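Local coordinates for putative uncharacterized protein (Ustilago maydis, PDB 4GNX) that binds single-stranded DNA, probably as the large subunit of replication protein A, through a series of OB-fold domains, at residues S42-D47 / S89-E94; A270-I275 / M399-C404; N321-N326 / D334-T339. All blocks are in the same frame, centred on the assembly; numbering follows the deposited sequence.

Contact 1 of 3, residues S42-D47 / S89-E94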
ATOM      1  N   SER C  42      -5.794 -25.525  -6.060  1.00 39.95           N
ATOM      2  CA  SER C  42      -4.391 -25.423  -6.311  1.00 38.26           C
ATOM      3  C   SER C  42      -3.586 -25.976  -5.178  1.00 38.40           C
ATOM      4  O   SER C  42      -4.039 -26.102  -4.048  1.00 40.04           O
ATOM      5  CB  SER C  42      -3.993 -23.975  -6.549  1.00 37.74           C
ATOM      6  OG  SER C  42      -4.124 -23.237  -5.354  1.00 38.18           O
ATOM      7  N   VAL C  43      -2.349 -26.273  -5.507  1.00 37.75           N
ATOM      8  CA  VAL C  43      -1.436 -26.907  -4.607  1.00 38.51           C
ATOM      9  C   VAL C  43      -0.099 -26.199  -4.758  1.00 37.22           C
ATOM     10  O   VAL C  43       0.241 -25.721  -5.856  1.00 36.45           O
ATOM     11  CB  VAL C  43      -1.320 -28.381  -5.020  1.00 39.98           C
ATOM     12  CG1 VAL C  43       0.130 -28.818  -5.184  1.00 40.04           C
ATOM     13  CG2 VAL C  43      -2.100 -29.272  -4.065  1.00 42.29           C
ATOM     14  N   ASN C  44       0.646 -26.096  -3.668  1.00 37.50           N
ATOM     15  CA  ASN C  44       2.002 -25.598  -3.765  1.00 37.52           C
ATOM     16  C   ASN C  44       2.956 -26.768  -3.645  1.00 40.09           C
ATOM     17  O   ASN C  44       2.689 -27.724  -2.905  1.00 43.85           O
ATOM     18  CB  ASN C  44       2.291 -24.502  -2.729  1.00 38.44           C
ATOM     19  CG  ASN C  44       1.742 -23.134  -3.137  1.00 38.56           C
ATOM     20  OD1 ASN C  44       1.036 -22.996  -4.137  1.00 37.92           O
ATOM     21  ND2 ASN C  44       2.062 -22.110  -2.351  1.00 40.66           N
ATOM     22  N   LEU C  45       4.059 -26.699  -4.387  1.00 39.70           N
ATOM     23  CA  LEU C  45       5.012 -27.811  -4.491  1.00 40.68           C
ATOM     24  C   LEU C  45       6.444 -27.365  -4.236  1.00 41.79           C
ATOM     25  O   LEU C  45       6.842 -26.271  -4.641  1.00 40.17           O
ATOM     26  CB  LEU C  45       4.928 -28.439  -5.878  1.00 38.72           C
ATOM     27  CG  LEU C  45       3.565 -28.955  -6.298  1.00 37.42           C
ATOM     28  CD1 LEU C  45       3.571 -29.182  -7.785  1.00 36.55           C
ATOM     29  CD2 LEU C  45       3.272 -30.246  -5.562  1.00 40.41           C
ATOM     30  N   LEU C  46       7.211 -28.242  -3.599  1.00 44.20           N
ATOM     31  CA  LEU C  46       8.562 -27.935  -3.162  1.00 46.90           C
ATOM     32  C   LEU C  46       9.556 -29.058  -3.467  1.00 50.61           C
ATOM     33  O   LEU C  46       9.246 -30.242  -3.288  1.00 52.04           O
ATOM     34  CB  LEU C  46       8.557 -27.695  -1.650  1.00 49.35           C
ATOM     35  CG  LEU C  46       9.920 -27.693  -0.948  1.00 52.35           C
ATOM     36  CD1 LEU C  46      10.601 -26.333  -1.108  1.00 51.44           C
ATOM     37  CD2 LEU C  46       9.768 -28.087   0.516  1.00 55.39           C
ATOM     38  N   ASP C  47      10.748 -28.676  -3.918  1.00 52.59           N
ATOM     39  CA  ASP C  47      11.886 -29.587  -3.940  1.00 58.99           C
ATOM     40  C   ASP C  47      13.206 -28.854  -3.650  1.00 62.91           C
ATOM     41  O   ASP C  47      13.198 -27.670  -3.284  1.00 62.31           O
ATOM     42  CB  ASP C  47      11.934 -30.423  -5.242  1.00 59.39           C
ATOM     43  CG  ASP C  47      12.288 -29.603  -6.491  1.00 57.72           C
ATOM     44  OD1 ASP C  47      12.773 -28.459  -6.384  1.00 59.08           O
ATOM     45  OD2 ASP C  47      12.090 -30.123  -7.606  1.00 56.46           O
ATOM     46  N   SER C  89      -0.994 -15.670  -5.600  1.00 42.63           N
ATOM     47  CA  SER C  89       0.072 -16.546  -5.133  1.00 39.94           C
ATOM     48  C   SER C  89       1.089 -15.816  -4.279  1.00 41.96           C
ATOM     49  O   SER C  89       1.346 -14.623  -4.462  1.00 45.83           O
ATOM     50  CB  SER C  89       0.765 -17.226  -6.309  1.00 36.71           C
ATOM     51  OG  SER C  89       1.800 -18.097  -5.872  1.00 35.30           O
ATOM     52  N   ASN C  90       1.667 -16.549  -3.341  1.00 41.21           N
ATOM     53  CA  ASN C  90       2.697 -16.014  -2.474  1.00 43.35           C
ATOM     54  C   ASN C  90       4.111 -16.231  -3.033  1.00 41.20           C
ATOM     55  O   ASN C  90       5.038 -15.489  -2.694  1.00 42.36           O
ATOM     56  CB  ASN C  90       2.551 -16.641  -1.094  1.00 45.38           C
ATOM     57  CG  ASN C  90       2.449 -18.156  -1.153  1.00 43.96           C
ATOM     58  OD1 ASN C  90       2.094 -18.739  -2.192  1.00 42.74           O
ATOM     59  ND2 ASN C  90       2.755 -18.804  -0.040  1.00 44.44           N
ATOM     60  N   LEU C  91       4.246 -17.222  -3.906  1.00 38.69           N
ATOM     61  CA  LEU C  91       5.521 -17.573  -4.529  1.00 39.82           C
ATOM     62  C   LEU C  91       6.075 -16.521  -5.508  1.00 41.96           C
ATOM     63  O   LEU C  91       5.316 -15.759  -6.100  1.00 42.00           O
ATOM     64  CB  LEU C  91       5.376 -18.915  -5.247  1.00 37.79           C
ATOM     65  CG  LEU C  91       4.825 -20.110  -4.447  1.00 37.36           C
ATOM     66  CD1 LEU C  91       4.776 -21.407  -5.266  1.00 35.34           C
ATOM     67  CD2 LEU C  91       5.606 -20.319  -3.152  1.00 38.45           C
ATOM     68  N   GLN C  92       7.395 -16.488  -5.680  1.00 45.22           N
ATOM     69  CA  GLN C  92       8.027 -15.544  -6.637  1.00 48.04           C
ATOM     70  C   GLN C  92       8.180 -16.099  -8.057  1.00 44.84           C
ATOM     71  O   GLN C  92       8.532 -15.368  -8.966  1.00 45.44           O
ATOM     72  CB  GLN C  92       9.417 -15.098  -6.153  1.00 52.88           C
ATOM     73  CG  GLN C  92       9.447 -14.379  -4.823  1.00 58.76           C
ATOM     74  CD  GLN C  92       8.935 -12.963  -4.917  1.00 64.38           C
ATOM     75  OE1 GLN C  92       7.800 -12.729  -5.340  1.00 66.46           O
ATOM     76  NE2 GLN C  92       9.767 -12.004  -4.507  1.00 68.24           N
ATOM     77  N   ASN C  93       7.926 -17.389  -8.242  1.00 42.51           N
ATOM     78  CA  ASN C  93       8.169 -18.042  -9.522  1.00 40.24           C
ATOM     79  C   ASN C  93       7.501 -17.360 -10.694  1.00 40.13           C
ATOM     80  O   ASN C  93       6.329 -17.030 -10.666  1.00 39.18           O
ATOM     81  CB  ASN C  93       7.745 -19.506  -9.464  1.00 39.30           C
ATOM     82  CG  ASN C  93       8.441 -20.367 -10.502  1.00 41.24           C
ATOM     83  OD1 ASN C  93       8.834 -19.904 -11.594  1.00 41.20           O
ATOM     84  ND2 ASN C  93       8.578 -21.656 -10.176  1.00 41.76           N
ATOM     85  N   GLU C  94       8.297 -17.153 -11.726  1.00 42.87           N
ATOM     86  CA  GLU C  94       7.861 -16.712 -13.046  1.00 43.07           C
ATOM     87  C   GLU C  94       6.820 -17.655 -13.685  1.00 41.12           C
ATOM     88  O   GLU C  94       5.906 -17.210 -14.385  1.00 41.43           O
ATOM     89  CB  GLU C  94       9.109 -16.659 -13.918  1.00 45.98           C
ATOM     90  CG  GLU C  94       8.952 -16.040 -15.292  1.00 50.54           C
ATOM     91  CD  GLU C  94      10.111 -16.393 -16.210  1.00 52.73           C
ATOM     92  OE1 GLU C  94      10.327 -15.651 -17.196  1.00 56.11           O
ATOM     93  OE2 GLU C  94      10.802 -17.411 -15.944  1.00 50.76           O
TER
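Asn-44 on strand 39-46 is met by Asn-90 and Leu-91 of the loop that runs from strand 80-83 to strand 95-99. The loop reaches it after Ser-89. OG of Ser-89 accepts a hydrogen bond from N of Leu-91 at 3.3 Å, which makes an ST turn. This turn bends the backbone just where the two contacting residues sit. Asn-90 comes next, with CG between its own backbone N and carbonyl carbon (chi1 50°). This brings its amide against that of Asn-44. ND2 of Asn-44 donates to OD1 of Asn-90 over 3.4 Å, a weak bond with an N-H...O angle of 145°. The two side chains come from opposite directions, and their amide planes lie only 21° apart. The strand and the loop belong to an OB fold. The loop probably corresponds to the L45 loop of RPA DNA-binding domains, and the contact's nearest atom is about 5 Å from the bound DNA. Leu-91 follows, and its CB is directed toward the strand. CG of Leu-91 is 4.0 Å from ND2 of Asn-44, and CD1 of Leu-91 is 4.1 Å from CG of Asn-44. The branched end of the leucine therefore packs against the amide without a polar bond. Farther on, Asn-93 turns to other partners. Its OD1 accepts from the backbone N of Tyr-95, and its ND2 donates to the carbonyl of Glu-51.

Contact 2 of 3, residues A270-I275 / M399-C404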
ATOM      1  N   ALA C 270      -9.181  -1.704  11.681  1.00 68.53           N
ATOM      2  CA  ALA C 270      -9.023  -0.597  10.742  1.00 63.03           C
ATOM      3  C   ALA C 270      -8.123  -1.001   9.574  1.00 60.64           C
ATOM      4  O   ALA C 270      -7.066  -0.407   9.365  1.00 60.23           O
ATOM      5  CB  ALA C 270      -8.495   0.660  11.433  1.00 60.01           C
ATOM      6  N   GLU C 271      -8.558  -2.009   8.818  1.00 59.77           N
ATOM      7  CA  GLU C 271      -7.894  -2.410   7.575  1.00 58.38           C
ATOM      8  C   GLU C 271      -7.770  -1.224   6.605  1.00 54.64           C
ATOM      9  O   GLU C 271      -8.653  -0.344   6.586  1.00 52.51           O
ATOM     10  CB  GLU C 271      -8.685  -3.537   6.912  1.00 60.49           C
ATOM     11  CG  GLU C 271      -8.675  -4.857   7.672  1.00 64.64           C
ATOM     12  CD  GLU C 271      -7.376  -5.623   7.490  1.00 67.61           C
ATOM     13  OE1 GLU C 271      -6.516  -5.178   6.665  1.00 66.85           O
ATOM     14  OE2 GLU C 271      -7.218  -6.672   8.170  1.00 69.12           O
ATOM     15  N   ARG C 272      -6.681  -1.179   5.821  1.00 51.22           N
ATOM     16  CA  ARG C 272      -6.557  -0.129   4.809  1.00 48.06           C
ATOM     17  C   ARG C 272      -7.619  -0.302   3.725  1.00 46.07           C
ATOM     18  O   ARG C 272      -7.922  -1.419   3.312  1.00 48.09           O
ATOM     19  CB  ARG C 272      -5.161  -0.045   4.185  1.00 48.59           C
ATOM     20  CG  ARG C 272      -4.692   1.408   4.049  1.00 49.29           C
ATOM     21  CD  ARG C 272      -4.005   1.757   2.725  1.00 51.11           C
ATOM     22  NE  ARG C 272      -2.585   1.387   2.590  1.00 52.46           N
ATOM     23  CZ  ARG C 272      -1.745   1.079   3.583  1.00 58.00           C
ATOM     24  NH1 ARG C 272      -2.121   1.091   4.859  1.00 60.97           N
ATOM     25  NH2 ARG C 272      -0.492   0.747   3.299  1.00 61.39           N
ATOM     26  N   ARG C 273      -8.200   0.809   3.290  1.00 42.81           N
ATOM     27  CA  ARG C 273      -9.273   0.799   2.306  1.00 41.90           C
ATOM     28  C   ARG C 273      -9.087   1.941   1.320  1.00 37.82           C
ATOM     29  O   ARG C 273      -8.361   2.882   1.587  1.00 37.31           O
ATOM     30  CB  ARG C 273     -10.633   0.935   3.010  1.00 44.99           C
ATOM     31  CG  ARG C 273     -11.056  -0.282   3.817  1.00 48.98           C
ATOM     32  CD  ARG C 273     -11.892  -1.218   2.969  1.00 52.70           C
ATOM     33  NE  ARG C 273     -11.959  -2.586   3.491  1.00 57.69           N
ATOM     34  CZ  ARG C 273     -11.398  -3.642   2.902  1.00 58.42           C
ATOM     35  NH1 ARG C 273     -10.722  -3.485   1.765  1.00 55.84           N
ATOM     36  NH2 ARG C 273     -11.520  -4.855   3.442  1.00 60.77           N
ATOM     37  N   THR C 274      -9.718   1.856   0.165  1.00 36.23           N
ATOM     38  CA  THR C 274      -9.807   3.024  -0.694  1.00 34.51           C
ATOM     39  C   THR C 274     -11.191   3.654  -0.487  1.00 35.07           C
ATOM     40  O   THR C 274     -12.114   3.003   0.014  1.00 37.07           O
ATOM     41  CB  THR C 274      -9.574   2.684  -2.179  1.00 33.23           C
ATOM     42  OG1 THR C 274     -10.712   1.970  -2.695  1.00 34.35           O
ATOM     43  CG2 THR C 274      -8.318   1.843  -2.327  1.00 31.71           C
ATOM     44  N   ILE C 275     -11.329   4.914  -0.873  1.00 33.02           N
ATOM     45  CA  ILE C 275     -12.579   5.637  -0.711  1.00 33.75           C
ATOM     46  C   ILE C 275     -13.754   4.900  -1.393  1.00 36.60           C
ATOM     47  O   ILE C 275     -14.894   4.866  -0.872  1.00 38.66           O
ATOM     48  CB  ILE C 275     -12.431   7.074  -1.238  1.00 31.75           C
ATOM     49  CG1 ILE C 275     -11.443   7.852  -0.362  1.00 30.09           C
ATOM     50  CG2 ILE C 275     -13.784   7.764  -1.343  1.00 33.03           C
ATOM     51  CD1 ILE C 275     -10.918   9.124  -0.992  1.00 28.88           C
ATOM     52  N   MET C 399      -0.661  14.939   1.641  1.00 35.21           N
ATOM     53  CA  MET C 399      -1.079  13.538   1.690  1.00 35.52           C
ATOM     54  C   MET C 399      -0.939  12.892   3.071  1.00 35.15           C
ATOM     55  O   MET C 399       0.102  13.017   3.735  1.00 35.60           O
ATOM     56  CB  MET C 399      -0.271  12.750   0.669  1.00 38.06           C
ATOM     57  CG  MET C 399      -0.957  11.492   0.184  1.00 42.85           C
ATOM     58  SD  MET C 399      -0.145  10.752  -1.246  1.00 50.19           S
ATOM     59  CE  MET C 399       0.087  12.199  -2.303  1.00 47.49           C
ATOM     60  N   TYR C 400      -1.979  12.177   3.497  1.00 34.48           N
ATOM     61  CA  TYR C 400      -1.979  11.593   4.847  1.00 36.63           C
ATOM     62  C   TYR C 400      -2.483  10.180   4.901  1.00 37.01           C
ATOM     63  O   TYR C 400      -3.334   9.795   4.105  1.00 36.62           O
ATOM     64  CB  TYR C 400      -2.852  12.418   5.814  1.00 37.30           C
ATOM     65  CG  TYR C 400      -2.383  13.824   6.006  1.00 36.90           C
ATOM     66  CD1 TYR C 400      -2.762  14.831   5.133  1.00 36.11           C
ATOM     67  CD2 TYR C 400      -1.543  14.134   7.040  1.00 39.10           C
ATOM     68  CE1 TYR C 400      -2.313  16.117   5.294  1.00 37.97           C
ATOM     69  CE2 TYR C 400      -1.086  15.419   7.221  1.00 41.12           C
ATOM     70  CZ  TYR C 400      -1.475  16.405   6.347  1.00 40.71           C
ATOM     71  OH  TYR C 400      -1.015  17.683   6.553  1.00 44.07           O
ATOM     72  N   MET C 401      -1.971   9.418   5.861  1.00 38.85           N
ATOM     73  CA  MET C 401      -2.668   8.235   6.319  1.00 40.39           C
ATOM     74  C   MET C 401      -3.702   8.690   7.321  1.00 41.00           C
ATOM     75  O   MET C 401      -3.371   9.356   8.296  1.00 44.10           O
ATOM     76  CB  MET C 401      -1.724   7.226   6.953  1.00 43.69           C
ATOM     77  CG  MET C 401      -1.250   6.124   6.002  1.00 47.40           C
ATOM     78  SD  MET C 401      -2.564   5.134   5.232  1.00 49.93           S
ATOM     79  CE  MET C 401      -3.664   4.897   6.631  1.00 51.36           C
ATOM     80  N   PHE C 402      -4.957   8.354   7.067  1.00 39.02           N
ATOM     81  CA  PHE C 402      -6.043   8.738   7.952  1.00 39.10           C
ATOM     82  C   PHE C 402      -6.639   7.531   8.652  1.00 40.34           C
ATOM     83  O   PHE C 402      -7.045   6.561   8.021  1.00 39.77           O
ATOM     84  CB  PHE C 402      -7.165   9.416   7.159  1.00 37.81           C
ATOM     85  CG  PHE C 402      -6.819  10.762   6.620  1.00 35.77           C
ATOM     86  CD1 PHE C 402      -6.657  10.945   5.255  1.00 34.10           C
ATOM     87  CD2 PHE C 402      -6.697  11.855   7.468  1.00 36.30           C
ATOM     88  CE1 PHE C 402      -6.348  12.189   4.736  1.00 33.64           C
ATOM     89  CE2 PHE C 402      -6.391  13.105   6.963  1.00 35.95           C
ATOM     90  CZ  PHE C 402      -6.219  13.276   5.592  1.00 34.97           C
ATOM     91  N   ASN C 403      -6.707   7.605   9.962  1.00 43.47           N
ATOM     92  CA  ASN C 403      -7.363   6.575  10.729  1.00 46.78           C
ATOM     93  C   ASN C 403      -8.739   7.081  11.120  1.00 46.42           C
ATOM     94  O   ASN C 403      -8.877   8.128  11.755  1.00 45.57           O
ATOM     95  CB  ASN C 403      -6.535   6.223  11.964  1.00 52.07           C
ATOM     96  CG  ASN C 403      -7.025   4.967  12.636  1.00 58.83           C
ATOM     97  OD1 ASN C 403      -7.488   4.049  11.962  1.00 63.58           O
ATOM     98  ND2 ASN C 403      -6.948   4.917  13.966  1.00 61.62           N
ATOM     99  N   CYS C 404      -9.765   6.342  10.731  1.00 47.07           N
ATOM    100  CA  CYS C 404     -11.123   6.837  10.883  1.00 48.78           C
ATOM    101  C   CYS C 404     -12.093   5.858  11.488  1.00 52.89           C
ATOM    102  O   CYS C 404     -11.926   4.639  11.394  1.00 54.01           O
ATOM    103  CB  CYS C 404     -11.703   7.247   9.533  1.00 46.62           C
ATOM    104  SG  CYS C 404     -10.616   8.231   8.503  1.00 43.85           S
TER
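The guanidinium of Arg-272 meets the sulfur of Met-401 obliquely. NH1 of Arg-272 and SD of Met-401 are 4.1 Å apart, and the two side chains cross at about a right angle. On strand 398-411 itself, the Phe-402 ring has CB of Tyr-400 over one face, 3.5 Å above the plane and offset toward the rim. The Met-401 chain bends at chi2 (-58°), which brings SD round toward the arginine. The further bend at chi3 turns only CE. Arg-272 is bent at chi2 and chi3 as well. A second, smaller touch lies farther along, where CB of Ala-270 packs against the amide end of Asn-403. Segment 270-275 is the loop that leads into helix 275-280. It runs beside strand 290-310, where the backbones of Glu-271 and Arg-273 both bond to Asn-293, and the Glu-271 side chain packs on a thymine base of the bound DNA. The stronger polar partner of Arg-272 is Glu-435, on helix 429-441, which takes NH2 in a salt bridge. NH2 of Arg-295 also lies close to NH2 of Arg-272. No hydrogen bond joins the two segments. Their contact rests on non-directional packing, while Glu-435 probably offsets in part the charges of both arginines.

Contact 3 of 3, residues N321-N326 / D334-T339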
ATOM      1  N   ASN C 321     -21.124  31.091  24.594  1.00 51.17           N
ATOM      2  CA  ASN C 321     -21.753  32.206  23.883  1.00 50.18           C
ATOM      3  C   ASN C 321     -21.690  33.483  24.674  1.00 50.55           C
ATOM      4  O   ASN C 321     -21.563  33.462  25.899  1.00 51.69           O
ATOM      5  CB  ASN C 321     -23.200  31.899  23.547  1.00 52.55           C
ATOM      6  CG  ASN C 321     -23.333  30.682  22.668  1.00 54.83           C
ATOM      7  OD1 ASN C 321     -23.114  30.738  21.446  1.00 55.65           O
ATOM      8  ND2 ASN C 321     -23.671  29.558  23.283  1.00 56.24           N
ATOM      9  N   LEU C 322     -21.771  34.597  23.957  1.00 50.75           N
ATOM     10  CA  LEU C 322     -21.844  35.913  24.564  1.00 51.82           C
ATOM     11  C   LEU C 322     -23.063  36.019  25.464  1.00 56.04           C
ATOM     12  O   LEU C 322     -24.168  35.675  25.035  1.00 58.32           O
ATOM     13  CB  LEU C 322     -21.934  36.973  23.480  1.00 51.10           C
ATOM     14  CG  LEU C 322     -20.612  37.259  22.791  1.00 48.80           C
ATOM     15  CD1 LEU C 322     -20.855  38.251  21.669  1.00 49.14           C
ATOM     16  CD2 LEU C 322     -19.603  37.789  23.801  1.00 48.35           C
ATOM     17  N   ASP C 323     -22.854  36.478  26.706  1.00 57.37           N
ATOM     18  CA  ASP C 323     -23.943  36.727  27.660  1.00 60.05           C
ATOM     19  C   ASP C 323     -24.416  38.188  27.565  1.00 61.99           C
ATOM     20  O   ASP C 323     -24.107  38.872  26.593  1.00 61.13           O
ATOM     21  CB  ASP C 323     -23.519  36.346  29.085  1.00 61.53           C
ATOM     22  CG  ASP C 323     -22.370  37.186  29.608  1.00 61.26           C
ATOM     23  OD1 ASP C 323     -22.124  38.285  29.074  1.00 60.49           O
ATOM     24  OD2 ASP C 323     -21.716  36.751  30.579  1.00 63.03           O
ATOM     25  N   HIS C 324     -25.155  38.677  28.555  1.00 65.87           N
ATOM     26  CA  HIS C 324     -25.676  40.045  28.463  1.00 67.93           C
ATOM     27  C   HIS C 324     -24.665  41.109  28.818  1.00 66.79           C
ATOM     28  O   HIS C 324     -24.794  42.252  28.382  1.00 67.49           O
ATOM     29  CB  HIS C 324     -26.956  40.198  29.266  1.00 73.67           C
ATOM     30  CG  HIS C 324     -28.152  39.504  28.652  1.00 76.37           C
ATOM     31  ND1 HIS C 324     -29.365  40.086  28.576  1.00 81.98           N
ATOM     32  CD2 HIS C 324     -28.287  38.235  28.087  1.00 74.87           C
ATOM     33  CE1 HIS C 324     -30.234  39.235  27.994  1.00 83.90           C
ATOM     34  NE2 HIS C 324     -29.573  38.104  27.693  1.00 79.22           N
ATOM     35  N   GLU C 325     -23.651  40.739  29.603  1.00 65.70           N
ATOM     36  CA  GLU C 325     -22.520  41.622  29.907  1.00 64.45           C
ATOM     37  C   GLU C 325     -21.399  41.412  28.903  1.00 59.62           C
ATOM     38  O   GLU C 325     -20.243  41.701  29.193  1.00 59.52           O
ATOM     39  CB  GLU C 325     -22.000  41.388  31.333  1.00 67.30           C
ATOM     40  CG  GLU C 325     -22.541  42.356  32.369  1.00 72.83           C
ATOM     41  CD  GLU C 325     -24.036  42.210  32.586  1.00 77.96           C
ATOM     42  OE1 GLU C 325     -24.575  41.170  32.150  1.00 77.55           O
ATOM     43  OE2 GLU C 325     -24.676  43.118  33.192  1.00 82.49           O
ATOM     44  N   ASN C 326     -21.758  40.905  27.725  1.00 57.40           N
ATOM     45  CA  ASN C 326     -20.822  40.648  26.604  1.00 54.05           C
ATOM     46  C   ASN C 326     -19.634  39.768  26.937  1.00 53.29           C
ATOM     47  O   ASN C 326     -18.584  39.848  26.301  1.00 54.55           O
ATOM     48  CB  ASN C 326     -20.348  41.946  25.929  1.00 53.01           C
ATOM     49  CG  ASN C 326     -21.478  42.704  25.268  1.00 53.33           C
ATOM     50  OD1 ASN C 326     -22.304  42.137  24.543  1.00 52.13           O
ATOM     51  ND2 ASN C 326     -21.525  44.004  25.526  1.00 55.40           N
ATOM     52  N   ASP C 334     -21.064  26.750  34.071  1.00 92.19           N
ATOM     53  CA  ASP C 334     -21.870  27.824  34.665  1.00 91.05           C
ATOM     54  C   ASP C 334     -20.985  28.989  35.133  1.00 88.92           C
ATOM     55  O   ASP C 334     -20.773  29.184  36.326  1.00 93.41           O
ATOM     56  CB  ASP C 334     -22.731  27.252  35.803  1.00 97.30           C
ATOM     57  CG  ASP C 334     -23.696  28.273  36.408  1.00101.33           C
ATOM     58  OD1 ASP C 334     -23.709  29.450  35.984  1.00 96.83           O
ATOM     59  OD2 ASP C 334     -24.447  27.889  37.336  1.00109.35           O
ATOM     60  N   ARG C 335     -20.465  29.745  34.167  1.00 81.65           N
ATOM     61  CA  ARG C 335     -19.516  30.829  34.422  1.00 78.85           C
ATOM     62  C   ARG C 335     -19.225  31.580  33.118  1.00 70.66           C
ATOM     63  O   ARG C 335     -19.771  31.236  32.068  1.00 65.86           O
ATOM     64  CB  ARG C 335     -18.218  30.274  35.013  1.00 81.73           C
ATOM     65  CG  ARG C 335     -17.365  31.316  35.700  1.00 84.40           C
ATOM     66  CD  ARG C 335     -15.910  30.892  35.770  1.00 86.46           C
ATOM     67  NE  ARG C 335     -15.184  31.904  36.523  1.00 90.64           N
ATOM     68  CZ  ARG C 335     -14.356  32.795  35.990  1.00 88.44           C
ATOM     69  NH1 ARG C 335     -14.106  32.782  34.690  1.00 82.04           N
ATOM     70  NH2 ARG C 335     -13.761  33.689  36.773  1.00 93.16           N
ATOM     71  N   SER C 336     -18.368  32.600  33.203  1.00 69.10           N
ATOM     72  CA  SER C 336     -18.028  33.460  32.076  1.00 64.77           C
ATOM     73  C   SER C 336     -16.577  33.914  32.097  1.00 66.24           C
ATOM     74  O   SER C 336     -16.008  34.142  33.159  1.00 70.19           O
ATOM     75  CB  SER C 336     -18.942  34.688  32.008  1.00 63.58           C
ATOM     76  OG  SER C 336     -20.271  34.326  31.681  1.00 63.22           O
ATOM     77  N   TYR C 337     -15.998  34.044  30.902  1.00 64.15           N
ATOM     78  CA  TYR C 337     -14.632  34.509  30.712  1.00 64.83           C
ATOM     79  C   TYR C 337     -14.623  35.630  29.668  1.00 62.29           C
ATOM     80  O   TYR C 337     -15.424  35.620  28.725  1.00 57.73           O
ATOM     81  CB  TYR C 337     -13.768  33.357  30.218  1.00 65.90           C
ATOM     82  CG  TYR C 337     -13.797  32.116  31.078  1.00 70.10           C
ATOM     83  CD1 TYR C 337     -14.818  31.162  30.951  1.00 69.11           C
ATOM     84  CD2 TYR C 337     -12.784  31.875  32.002  1.00 76.45           C
ATOM     85  CE1 TYR C 337     -14.828  30.015  31.741  1.00 73.59           C
ATOM     86  CE2 TYR C 337     -12.779  30.734  32.792  1.00 81.07           C
ATOM     87  CZ  TYR C 337     -13.798  29.810  32.662  1.00 80.12           C
ATOM     88  OH  TYR C 337     -13.765  28.691  33.467  1.00 86.30           O
ATOM     89  N   ALA C 338     -13.717  36.595  29.839  1.00 65.55           N
ATOM     90  CA  ALA C 338     -13.473  37.634  28.825  1.00 64.29           C
ATOM     91  C   ALA C 338     -12.999  37.043  27.492  1.00 64.26           C
ATOM     92  O   ALA C 338     -13.412  37.498  26.414  1.00 64.33           O
ATOM     93  CB  ALA C 338     -12.466  38.653  29.331  1.00 66.00           C
ATOM     94  N   THR C 339     -12.145  36.024  27.577  1.00 65.69           N
ATOM     95  CA  THR C 339     -11.536  35.407  26.409  1.00 65.34           C
ATOM     96  C   THR C 339     -12.088  33.998  26.207  1.00 62.90           C
ATOM     97  O   THR C 339     -12.179  33.228  27.173  1.00 64.30           O
ATOM     98  CB  THR C 339     -10.004  35.338  26.575  1.00 72.78           C
ATOM     99  OG1 THR C 339      -9.505  36.631  26.940  1.00 78.41           O
ATOM    100  CG2 THR C 339      -9.312  34.880  25.293  1.00 72.92           C
TER
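Asp-323 and Ser-336 make the whole of this contact, and CB of each is directed toward the other segment. OG of Ser-336 donates a hydrogen bond to OD2 of Asp-323 at 3.0 Å. The hydroxyl meets this oxygen on its anti side, 26° out of the carboxylate plane. CB of Ser-336 also lies alongside, 3.7 Å from OD2 of Asp-323. The serine hydroxyl stands anti to its carbonyl carbon (chi1 -68°), which turns it toward the aspartate.

The other carboxylate oxygen of Asp-323 has a separate role. OD1 accepts from the backbone N of Asn-327, just past the type I turn that runs from Asp-323 to Asn-326. The turn's own backbone bond, N of Asn-326 to O of Asp-323, is weak at 3.3 Å. One carboxylate thus ties the turn with one oxygen and reaches strand 335-337 with the other. The two segments are not neighbours in the sheet. Strand 328-330 runs between them, and both Asp-323 and Ser-336 touch Arg-329 on it, so the bond spans this middle strand.

CB of Arg-335 and CB of Tyr-337 are directed away from segment 321-326. NH1 of Arg-335 lies over one face of the Tyr-337 ring, offset toward the rim. The guanidinium is presented by its edge. At the start of the strand, Asp-334 and Arg-335 both face Cys-330 in a G1 beta bulge.

Cys-330 is a zinc ligand together with Cys-311, Cys-316 and Cys-333, and the side chain of Ser-336 is about 10 Å from the metal. A small three-stranded antiparallel sheet beside a four-cysteine zinc site fits the zinc ribbon found in the third DNA-binding domain of RPA large subunits.

The three contacts belong to separate parts of one long chain and do not touch. Contact 1 lies in the first OB fold. Contact 2 joins the loop before helix 275-280 to strand 398-411 of the C-terminal OB fold, and its centre is 32 Å from that of contact 1. Contact 3 sits within the chain span between the two segments of contact 2, on the zinc-binding insertion. Its centre is 40 Å from that of contact 2 and 71 Å from that of contact 1, across the chain's centre. Each contact has an atom within about 4 to 5 Å of the bound DNA. This is consistent with single-stranded DNA being followed along several domains.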